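Local coordinates for M157 (Murid herpesvirus 1, PDB 2NYK), which serves as a viral MHC class I-like ligand for Ly49 receptors of mouse natural killer cells, at residues 24-29 against 96-101; 179-184 against 260-265; 14-19 against 160-165. The protein carries 1 engineered substitution. All coordinates share one frame; numbering follows the deposited sequence.

Contact 1 (24-29 against 96-101); sequences EFEVTV and RICVRY
Phe25, Val27 and Val29 pair with Tyr101, Val99 and Ile97 as neighbouring antiparallel strands, whose axes approach to 4.6 Å and run 173° apart. Each of these pairs is hydrogen-bonded in both directions. Val29 N gives a nearly straight bond to Ile97 O, 2.8 Å. Glu26 with Arg100 and Thr28 with Cys98 are the non-hydrogen-bonded pairs between them.

The face carrying Phe25, Val27, Val29, Ile97, Val99 and Tyr101 is apolar. Val27 CB meets Val99 CG1 at 4.1 Å, and Phe25 CD2 reaches Tyr101 CB at 4.2 Å. Helix 71-90 covers this face, with Phe75 against both Phe25 and Tyr101. The face of Glu26, Thr28, Cys98 and Arg100 is polar. Arg100 rises extended from CG to NE, with CG opposite the backbone N (chi1 -177°), and its NH1 bonds Glu26 OE2 at 2.8 Å in a salt bridge. The N-H does not point straight at the oxygen, so the bond is weak; the carboxylate plane stands 86° from the guanidinium plane. Glu24 CB lies over one guanidinium face, 3.3 Å above it. A water at the guanidinium edge accepts from Arg100 NH2 at 2.7 Å and gives a weak bond to Glu24 OE1. Glu24 OE2 is hydrogen-bonded to Thr22 OG1.

The pairing joins two central strands of the antiparallel sheet of this MHC class I-like fold. Its faces differ in chemistry: apolar contacts under the helix, and on the other side Arg100 paired directly with Glu26 and, through a water, with Glu24. Both acids would probably stabilise its charge, Glu26 more.

Contact 2 (179-184 against 260-265); sequences ATEVEF and RTKRVP
Val182 and Arg263 form the tight centre of the contact, a single antiparallel hydrogen-bonded pair, its bonds short but not straight. Val182 N gives a bond to Arg263 O at 2.8 Å, lying in the carbonyl plane. Arg263 N returns one to Val182 O at 2.9 Å, tilted 31° from the plane of the Val182 carbonyl. On the buried side, Val182 CG2 packs on Pro265 CG at 3.8 Å, and Pro265 CD sits close to Thr180 O. Val253 backs Val182, and Cys194, disulfide-bonded to Cys241, also touches it.

Past this pair the strands separate. A water lies between Phe184 N and Thr261 O and appears to bridge them, though its approach to Thr261 O is very short. Arg263 bends back at chi2 and chi3, and its NH2 bonds Pro255 O.

The solvent side is held by charges. Lys262 passes obliquely over Glu181. Its NZ meets Glu181 OE1 at 2.8 Å from above the carboxylate plane, 41° out of it. Glu183 CG lies against Lys262 CG at 3.5 Å. The Glu183 carboxylate sits at the guanidinium edge of Arg260, the two planes 60° apart. Arg260 NE reaches Glu183 OE2 at 2.9 Å and NH2 reaches OE1 at 3.4 Å, both weak bonds of one salt bridge.

The contact sets strands 181-186 and 262-267 side by side in the second antiparallel sheet of the chain, probably the immunoglobulin-like alpha3 domain of an MHC class I-like protein. Two salt bridges at the exposed edge supplement the few backbone bonds; they are probably partly screened by solvent.

Contact 3 (14-19 against 160-165); sequences MDDFQF and IKNRWR
The Arg165 guanidinium has Asp15 CB over the centre of one face, 3.4 Å above the plane, and the Asp16 carboxylate at its edge. Arg165 NE bonds Asp16 OD1 at 2.7 Å, on the anti lone pair and close to the guanidinium plane. NH2 adds a weak second bond to the same oxygen. The carboxylate is turned 48° from the guanidinium. Its other oxygen, OD2, takes Asn162 ND2 at 2.8 Å on the syn lone pair, in the amide plane. A water links OD1 to Asn162 O.

An extended start lays Arg165 CG and CD along Phe19, with CG 3.6 Å from Phe19 CD2. The bend at chi3 (65°) then turns NE and the guanidinium back to Asp16. Lys161, also bent at chi3, brings NZ to the end of the first helix. There it bonds Asp16 O at 2.9 Å and Phe19 O at 2.7 Å. Gly107 O is a further acceptor.

The segments of helices 9-18 and 157-173 cross at 95°. Three side chains of the second hold the C-terminal end of the first. Lys161 would probably offset the negative pole of that helix end, and Arg165 probably balances the charge of the buried Asp16.

Contacts 1 and 3 belong to the same half of the molecule. Their centres are 25 Å apart, but their nearest atoms are about 5 Å apart, where the Phe25 ring approaches Ile160 of helix 157-173. Contact 1 is nested in the chain loop that contact 3 closes. Contact 2 follows later in sequence, in the other sheet; helix 157-173 of contact 3 runs on to its strand 181-186. Its centre is 35 Å from that of contact 1 and 33 Å from that of contact 3. Of contacts 2 and 3, contact 2 lies nearer the glycans. The side chain of Arg260 is about 6 Å from a bound NAG. The side chain of Thr180 is about 7 Å from a bound FUC. The side chain of Phe19 is about 11 Å from a bound NAG.

Contact 1 (24-29 against 96-101)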
loop_
_atom_site.group_PDB
_atom_site.type_symbol
_atom_site.label_atom_id
_atom_site.label_comp_id
_atom_site.label_asym_id
_atom_site.label_seq_id
_atom_site.Cartn_x
_atom_site.Cartn_y
_atom_site.Cartn_z
ATOM N N GLU A 24 -0.742 2.697 -7.181
ATOM C CA GLU A 24 -0.296 1.447 -7.782
ATOM C C GLU A 24 -1.510 0.584 -7.935
ATOM O O GLU A 24 -2.192 0.283 -6.949
ATOM C CB GLU A 24 0.757 0.774 -6.902
ATOM C CG GLU A 24 2.066 1.629 -6.638
ATOM C CD GLU A 24 1.890 2.785 -5.642
ATOM O OE1 GLU A 24 1.213 2.629 -4.610
ATOM O OE2 GLU A 24 2.432 3.879 -5.893
ATOM N N PHE A 25 -1.799 0.202 -9.171
ATOM C CA PHE A 25 -2.937 -0.649 -9.486
ATOM C C PHE A 25 -2.375 -2.004 -9.829
ATOM O O PHE A 25 -1.476 -2.103 -10.688
ATOM C CB PHE A 25 -3.680 -0.107 -10.718
ATOM C CG PHE A 25 -4.158 1.298 -10.585
ATOM C CD1 PHE A 25 -5.414 1.568 -10.039
ATOM C CD2 PHE A 25 -3.359 2.362 -11.023
ATOM C CE1 PHE A 25 -5.870 2.874 -9.921
ATOM C CE2 PHE A 25 -3.785 3.657 -10.918
ATOM C CZ PHE A 25 -5.060 3.929 -10.388
ATOM N N GLU A 26 -2.861 -3.057 -9.173
ATOM C CA GLU A 26 -2.314 -4.373 -9.442
ATOM C C GLU A 26 -3.412 -5.420 -9.614
ATOM O O GLU A 26 -4.387 -5.435 -8.864
ATOM C CB GLU A 26 -1.365 -4.778 -8.312
ATOM C CG GLU A 26 -0.769 -6.175 -8.460
ATOM C CD GLU A 26 0.404 -6.384 -7.510
ATOM O OE1 GLU A 26 0.821 -7.534 -7.314
ATOM O OE2 GLU A 26 0.912 -5.402 -6.955
ATOM N N VAL A 27 -3.249 -6.307 -10.589
ATOM C CA VAL A 27 -4.203 -7.382 -10.785
ATOM C C VAL A 27 -3.446 -8.675 -11.016
ATOM O O VAL A 27 -2.492 -8.715 -11.795
ATOM C CB VAL A 27 -5.157 -7.136 -11.995
ATOM C CG1 VAL A 27 -6.113 -8.313 -12.173
ATOM C CG2 VAL A 27 -5.952 -5.852 -11.798
ATOM N N THR A 28 -3.882 -9.721 -10.318
ATOM C CA THR A 28 -3.320 -11.049 -10.459
ATOM C C THR A 28 -4.436 -12.006 -10.861
ATOM O O THR A 28 -5.527 -11.981 -10.282
ATOM C CB THR A 28 -2.660 -11.521 -9.150
ATOM O OG1 THR A 28 -1.608 -10.612 -8.798
ATOM C CG2 THR A 28 -2.088 -12.907 -9.317
ATOM N N VAL A 29 -4.172 -12.804 -11.888
ATOM C CA VAL A 29 -5.088 -13.848 -12.332
ATOM C C VAL A 29 -4.331 -15.190 -12.328
ATOM O O VAL A 29 -3.215 -15.278 -12.832
ATOM C CB VAL A 29 -5.645 -13.522 -13.740
ATOM C CG1 VAL A 29 -6.304 -14.729 -14.356
ATOM C CG2 VAL A 29 -6.638 -12.363 -13.674
ATOM N N ARG A 96 -0.088 -18.446 -13.713
ATOM C CA ARG A 96 -0.565 -17.155 -13.243
ATOM C C ARG A 96 0.035 -15.973 -13.998
ATOM O O ARG A 96 1.108 -16.065 -14.596
ATOM C CB ARG A 96 -0.333 -17.005 -11.734
ATOM C CG ARG A 96 1.111 -17.180 -11.308
ATOM C CD ARG A 96 1.212 -17.843 -9.916
ATOM N NE ARG A 96 0.328 -17.223 -8.920
ATOM C CZ ARG A 96 0.439 -15.967 -8.482
ATOM N NH1 ARG A 96 1.391 -15.169 -8.957
ATOM N NH2 ARG A 96 -0.411 -15.506 -7.572
ATOM N N ILE A 97 -0.673 -14.853 -13.959
ATOM C CA ILE A 97 -0.172 -13.622 -14.566
ATOM C C ILE A 97 -0.559 -12.432 -13.687
ATOM O O ILE A 97 -1.666 -12.367 -13.153
ATOM C CB ILE A 97 -0.700 -13.426 -16.005
ATOM C CG1 ILE A 97 -0.086 -12.181 -16.649
ATOM C CG2 ILE A 97 -2.233 -13.346 -16.013
ATOM C CD1 ILE A 97 -0.339 -12.069 -18.129
ATOM N N CYS A 98 0.375 -11.509 -13.538
ATOM C CA CYS A 98 0.120 -10.314 -12.771
ATOM C C CYS A 98 0.521 -9.084 -13.577
ATOM O O CYS A 98 1.511 -9.109 -14.318
ATOM C CB CYS A 98 0.874 -10.391 -11.446
ATOM S SG CYS A 98 0.612 -8.971 -10.383
ATOM N N VAL A 99 -0.269 -8.018 -13.441
ATOM C CA VAL A 99 0.072 -6.725 -14.031
ATOM C C VAL A 99 0.048 -5.665 -12.933
ATOM O O VAL A 99 -0.824 -5.698 -12.067
ATOM C CB VAL A 99 -0.850 -6.349 -15.223
ATOM C CG1 VAL A 99 -2.349 -6.240 -14.786
ATOM C CG2 VAL A 99 -0.394 -5.057 -15.891
ATOM N N ARG A 100 1.009 -4.742 -12.973
ATOM C CA ARG A 100 1.079 -3.650 -12.005
ATOM C C ARG A 100 1.372 -2.308 -12.675
ATOM O O ARG A 100 2.377 -2.174 -13.361
ATOM C CB ARG A 100 2.176 -3.942 -10.971
ATOM C CG ARG A 100 2.304 -2.894 -9.848
ATOM C CD ARG A 100 3.531 -3.252 -8.955
ATOM N NE ARG A 100 3.783 -2.258 -7.901
ATOM C CZ ARG A 100 3.035 -2.104 -6.800
ATOM N NH1 ARG A 100 1.967 -2.865 -6.588
ATOM N NH2 ARG A 100 3.343 -1.175 -5.904
ATOM N N TYR A 101 0.496 -1.326 -12.464
ATOM C CA TYR A 101 0.724 0.025 -12.971
ATOM C C TYR A 101 1.127 0.856 -11.778
ATOM O O TYR A 101 0.336 1.030 -10.839
ATOM C CB TYR A 101 -0.538 0.610 -13.593
ATOM C CG TYR A 101 -0.871 0.074 -14.979
ATOM C CD1 TYR A 101 -1.301 -1.240 -15.159
ATOM C CD2 TYR A 101 -0.724 0.884 -16.108
ATOM C CE1 TYR A 101 -1.583 -1.745 -16.433
ATOM C CE2 TYR A 101 -1.013 0.389 -17.396
ATOM C CZ TYR A 101 -1.439 -0.914 -17.534
ATOM O OH TYR A 101 -1.724 -1.406 -18.791
HETATM O O HOH W 1 2.356 -0.281 -3.512
#

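Contact 2 (179-184 against 260-265)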
loop_
_atom_site.group_PDB
_atom_site.type_symbol
_atom_site.label_atom_id
_atom_site.label_comp_id
_atom_site.label_asym_id
_atom_site.label_seq_id
_atom_site.Cartn_x
_atom_site.Cartn_y
_atom_site.Cartn_z
ATOM N N ALA A 179 1.769 9.267 15.816
ATOM C CA ALA A 179 0.491 8.586 15.517
ATOM C C ALA A 179 0.704 7.076 15.576
ATOM O O ALA A 179 -0.214 6.277 15.347
ATOM C CB ALA A 179 -0.039 9.022 14.153
ATOM N N THR A 180 1.926 6.696 15.931
ATOM C CA THR A 180 2.345 5.300 15.974
ATOM C C THR A 180 2.279 4.755 17.408
ATOM O O THR A 180 2.847 5.352 18.327
ATOM C CB THR A 180 3.773 5.161 15.400
ATOM O OG1 THR A 180 3.817 5.781 14.104
ATOM C CG2 THR A 180 4.174 3.693 15.291
ATOM N N GLU A 181 1.563 3.653 17.616
ATOM C CA GLU A 181 1.399 3.122 18.973
ATOM C C GLU A 181 2.324 1.936 19.159
ATOM O O GLU A 181 2.472 1.157 18.242
ATOM C CB GLU A 181 -0.050 2.738 19.227
ATOM C CG GLU A 181 -1.016 3.921 19.003
ATOM C CD GLU A 181 -2.476 3.516 18.969
ATOM O OE1 GLU A 181 -2.782 2.337 18.662
ATOM O OE2 GLU A 181 -3.323 4.385 19.273
ATOM N N VAL A 182 2.940 1.820 20.343
ATOM C CA VAL A 182 3.952 0.791 20.641
ATOM C C VAL A 182 3.765 0.159 22.029
ATOM O O VAL A 182 3.772 0.848 23.045
ATOM C CB VAL A 182 5.393 1.347 20.475
ATOM C CG1 VAL A 182 6.442 0.259 20.737
ATOM C CG2 VAL A 182 5.572 1.923 19.079
ATOM N N GLU A 183 3.564 -1.156 22.043
ATOM C CA GLU A 183 3.458 -1.944 23.258
ATOM C C GLU A 183 4.743 -2.746 23.390
ATOM O O GLU A 183 4.944 -3.744 22.677
ATOM C CB GLU A 183 2.246 -2.873 23.188
ATOM C CG GLU A 183 0.919 -2.120 23.049
ATOM C CD GLU A 183 -0.221 -2.984 22.564
ATOM O OE1 GLU A 183 -0.208 -3.432 21.399
ATOM O OE2 GLU A 183 -1.167 -3.200 23.346
ATOM N N PHE A 184 5.620 -2.280 24.284
ATOM C CA PHE A 184 6.936 -2.873 24.480
ATOM C C PHE A 184 7.068 -3.279 25.948
ATOM O O PHE A 184 7.240 -2.423 26.830
ATOM C CB PHE A 184 8.036 -1.891 24.045
ATOM C CG PHE A 184 9.443 -2.437 24.157
ATOM C CD1 PHE A 184 9.727 -3.768 23.873
ATOM C CD2 PHE A 184 10.493 -1.595 24.519
ATOM C CE1 PHE A 184 11.023 -4.256 23.977
ATOM C CE2 PHE A 184 11.797 -2.071 24.630
ATOM C CZ PHE A 184 12.064 -3.405 24.352
ATOM N N ARG A 260 1.382 -4.562 29.128
ATOM C CA ARG A 260 1.119 -4.171 27.746
ATOM C C ARG A 260 0.355 -2.835 27.706
ATOM O O ARG A 260 -0.864 -2.810 27.915
ATOM C CB ARG A 260 0.329 -5.276 27.057
ATOM C CG ARG A 260 0.098 -5.023 25.606
ATOM C CD ARG A 260 -0.473 -6.234 24.945
ATOM N NE ARG A 260 -0.631 -6.013 23.516
ATOM C CZ ARG A 260 -0.819 -6.991 22.633
ATOM N NH1 ARG A 260 -0.879 -8.255 23.033
ATOM N NH2 ARG A 260 -0.957 -6.703 21.350
ATOM N N THR A 261 1.083 -1.741 27.467
ATOM C CA THR A 261 0.509 -0.375 27.416
ATOM C C THR A 261 1.039 0.336 26.190
ATOM O O THR A 261 2.202 0.156 25.838
ATOM C CB THR A 261 0.849 0.490 28.700
ATOM O OG1 THR A 261 0.536 1.879 28.471
ATOM C CG2 THR A 261 2.326 0.374 29.065
ATOM N N LYS A 262 0.197 1.140 25.541
ATOM C CA LYS A 262 0.640 1.823 24.323
ATOM C C LYS A 262 1.368 3.120 24.629
ATOM O O LYS A 262 0.881 3.960 25.404
ATOM C CB LYS A 262 -0.530 2.086 23.357
ATOM C CG LYS A 262 -0.940 0.858 22.545
ATOM C CD LYS A 262 -2.255 1.075 21.807
ATOM C CE LYS A 262 -2.491 -0.140 20.883
ATOM N NZ LYS A 262 -3.716 0.066 20.017
ATOM N N ARG A 263 2.523 3.276 23.974
ATOM C CA ARG A 263 3.357 4.479 24.031
ATOM C C ARG A 263 3.750 4.914 22.607
ATOM O O ARG A 263 3.594 4.150 21.676
ATOM C CB ARG A 263 4.611 4.176 24.869
ATOM C CG ARG A 263 4.288 3.342 26.105
ATOM C CD ARG A 263 5.188 3.615 27.290
ATOM N NE ARG A 263 6.612 3.404 27.041
ATOM C CZ ARG A 263 7.263 2.248 27.205
ATOM N NH1 ARG A 263 6.621 1.139 27.576
ATOM N NH2 ARG A 263 8.571 2.198 26.985
ATOM N N VAL A 264 4.253 6.135 22.437
ATOM C CA VAL A 264 4.712 6.591 21.118
ATOM C C VAL A 264 6.251 6.558 21.035
ATOM O O VAL A 264 6.929 6.840 22.032
ATOM C CB VAL A 264 4.183 8.016 20.747
ATOM C CG1 VAL A 264 2.635 8.044 20.666
ATOM C CG2 VAL A 264 4.691 9.061 21.704
ATOM N N PRO A 265 6.812 6.214 19.854
ATOM C CA PRO A 265 8.281 6.278 19.750
ATOM C C PRO A 265 8.824 7.690 19.972
ATOM O O PRO A 265 8.152 8.674 19.653
ATOM C CB PRO A 265 8.568 5.815 18.314
ATOM C CG PRO A 265 7.322 5.054 17.888
ATOM C CD PRO A 265 6.187 5.766 18.593
HETATM O O HOH W 2 4.636 -0.185 26.092
#

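Contact 3 (14-19 against 160-165)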
loop_
_atom_site.group_PDB
_atom_site.type_symbol
_atom_site.label_atom_id
_atom_site.label_comp_id
_atom_site.label_asym_id
_atom_site.label_seq_id
_atom_site.Cartn_x
_atom_site.Cartn_y
_atom_site.Cartn_z
ATOM N N MET A 14 -6.955 23.893 -7.036
ATOM C CA MET A 14 -5.551 24.216 -6.951
ATOM C C MET A 14 -4.785 23.199 -6.130
ATOM O O MET A 14 -3.668 22.852 -6.487
ATOM C CB MET A 14 -5.361 25.603 -6.358
ATOM C CG MET A 14 -5.835 26.698 -7.283
ATOM S SD MET A 14 -5.055 28.217 -6.794
ATOM C CE MET A 14 -5.323 29.202 -8.311
ATOM N N ASP A 15 -5.375 22.758 -5.024
ATOM C CA ASP A 15 -4.772 21.730 -4.173
ATOM C C ASP A 15 -4.714 20.354 -4.844
ATOM O O ASP A 15 -3.760 19.596 -4.640
ATOM C CB ASP A 15 -5.505 21.642 -2.831
ATOM C CG ASP A 15 -5.353 22.905 -1.994
ATOM O OD1 ASP A 15 -4.342 23.629 -2.155
ATOM O OD2 ASP A 15 -6.257 23.177 -1.177
ATOM N N ASP A 16 -5.717 20.041 -5.662
ATOM C CA ASP A 16 -5.714 18.776 -6.414
ATOM C C ASP A 16 -4.534 18.776 -7.369
ATOM O O ASP A 16 -3.822 17.781 -7.508
ATOM C CB ASP A 16 -7.022 18.593 -7.193
ATOM C CG ASP A 16 -8.192 18.225 -6.302
ATOM O OD1 ASP A 16 -8.004 18.007 -5.083
ATOM O OD2 ASP A 16 -9.319 18.152 -6.833
ATOM N N PHE A 17 -4.310 19.923 -8.007
ATOM C CA PHE A 17 -3.208 20.039 -8.945
ATOM C C PHE A 17 -1.872 19.935 -8.219
ATOM O O PHE A 17 -0.994 19.185 -8.643
ATOM C CB PHE A 17 -3.290 21.343 -9.745
ATOM C CG PHE A 17 -2.189 21.496 -10.753
ATOM C CD1 PHE A 17 -2.308 20.935 -12.016
ATOM C CD2 PHE A 17 -1.005 22.150 -10.421
ATOM C CE1 PHE A 17 -1.296 21.069 -12.942
ATOM C CE2 PHE A 17 0.022 22.285 -11.350
ATOM C CZ PHE A 17 -0.123 21.742 -12.604
ATOM N N GLN A 18 -1.718 20.685 -7.135
ATOM C CA GLN A 18 -0.402 20.827 -6.512
ATOM C C GLN A 18 0.101 19.582 -5.764
ATOM O O GLN A 18 1.308 19.348 -5.701
ATOM C CB GLN A 18 -0.357 22.041 -5.585
ATOM C CG GLN A 18 1.065 22.583 -5.385
ATOM C CD GLN A 18 1.738 23.014 -6.705
ATOM O OE1 GLN A 18 1.098 23.580 -7.602
ATOM N NE2 GLN A 18 3.031 22.728 -6.820
ATOM N N PHE A 19 -0.817 18.800 -5.215
ATOM C CA PHE A 19 -0.459 17.635 -4.414
ATOM C C PHE A 19 0.037 16.446 -5.248
ATOM O O PHE A 19 -0.706 15.895 -6.063
ATOM C CB PHE A 19 -1.631 17.221 -3.523
ATOM C CG PHE A 19 -1.295 16.119 -2.571
ATOM C CD1 PHE A 19 -0.344 16.312 -1.570
ATOM C CD2 PHE A 19 -1.913 14.881 -2.688
ATOM C CE1 PHE A 19 -0.015 15.278 -0.685
ATOM C CE2 PHE A 19 -1.602 13.854 -1.817
ATOM C CZ PHE A 19 -0.659 14.046 -0.816
ATOM N N ILE A 160 -9.186 11.359 -10.420
ATOM C CA ILE A 160 -8.475 10.492 -9.456
ATOM C C ILE A 160 -7.852 11.293 -8.316
ATOM O O ILE A 160 -8.059 10.979 -7.144
ATOM C CB ILE A 160 -7.419 9.603 -10.161
ATOM C CG1 ILE A 160 -8.097 8.682 -11.215
ATOM C CG2 ILE A 160 -6.704 8.737 -9.143
ATOM C CD1 ILE A 160 -7.101 8.020 -12.224
ATOM N N LYS A 161 -7.093 12.330 -8.659
ATOM C CA LYS A 161 -6.483 13.217 -7.667
ATOM C C LYS A 161 -7.529 13.863 -6.773
ATOM O O LYS A 161 -7.379 13.884 -5.554
ATOM C CB LYS A 161 -5.629 14.286 -8.361
ATOM C CG LYS A 161 -4.411 13.727 -9.114
ATOM C CD LYS A 161 -3.394 14.820 -9.464
ATOM C CE LYS A 161 -2.436 15.106 -8.295
ATOM N NZ LYS A 161 -1.590 16.303 -8.617
ATOM N N ASN A 162 -8.619 14.329 -7.371
ATOM C CA ASN A 162 -9.715 14.935 -6.598
ATOM C C ASN A 162 -10.317 13.946 -5.597
ATOM O O ASN A 162 -10.564 14.278 -4.443
ATOM C CB ASN A 162 -10.793 15.510 -7.525
ATOM C CG ASN A 162 -12.007 16.038 -6.761
ATOM O OD1 ASN A 162 -13.020 15.347 -6.642
ATOM N ND2 ASN A 162 -11.904 17.261 -6.242
ATOM N N ARG A 163 -10.508 12.716 -6.058
ATOM C CA ARG A 163 -11.064 11.631 -5.237
ATOM C C ARG A 163 -10.140 11.173 -4.109
ATOM O O ARG A 163 -10.616 10.845 -3.010
ATOM C CB ARG A 163 -11.404 10.426 -6.123
ATOM C CG ARG A 163 -12.672 10.567 -6.875
ATOM C CD ARG A 163 -12.785 9.570 -8.060
ATOM N NE ARG A 163 -12.709 8.170 -7.650
ATOM C CZ ARG A 163 -13.493 7.610 -6.734
ATOM N NH1 ARG A 163 -14.421 8.329 -6.108
ATOM N NH2 ARG A 163 -13.350 6.325 -6.434
ATOM N N TRP A 164 -8.831 11.161 -4.366
ATOM C CA TRP A 164 -7.862 10.555 -3.439
ATOM C C TRP A 164 -6.986 11.487 -2.618
ATOM O O TRP A 164 -6.424 11.061 -1.611
ATOM C CB TRP A 164 -6.962 9.568 -4.195
ATOM C CG TRP A 164 -7.745 8.332 -4.583
ATOM C CD1 TRP A 164 -8.502 8.142 -5.714
ATOM C CD2 TRP A 164 -7.834 7.130 -3.829
ATOM N NE1 TRP A 164 -9.060 6.887 -5.698
ATOM C CE2 TRP A 164 -8.668 6.251 -4.540
ATOM C CE3 TRP A 164 -7.280 6.710 -2.610
ATOM C CZ2 TRP A 164 -8.959 4.960 -4.074
ATOM C CZ3 TRP A 164 -7.590 5.450 -2.141
ATOM C CH2 TRP A 164 -8.418 4.591 -2.869
ATOM N N ARG A 165 -6.843 12.740 -3.041
ATOM C CA ARG A 165 -5.932 13.652 -2.364
ATOM C C ARG A 165 -6.078 13.653 -0.836
ATOM O O ARG A 165 -5.114 13.457 -0.133
ATOM C CB ARG A 165 -6.070 15.081 -2.891
ATOM C CG ARG A 165 -5.288 16.055 -2.055
ATOM C CD ARG A 165 -5.138 17.410 -2.731
ATOM N NE ARG A 165 -6.404 18.116 -2.909
ATOM C CZ ARG A 165 -7.059 18.774 -1.948
ATOM N NH1 ARG A 165 -6.586 18.807 -0.712
ATOM N NH2 ARG A 165 -8.188 19.421 -2.238
HETATM O O HOH W 3 -8.203 21.636 -0.392
HETATM O O HOH W 4 -9.819 16.738 -3.510
HETATM O O HOH W 5 1.182 17.196 -8.212
#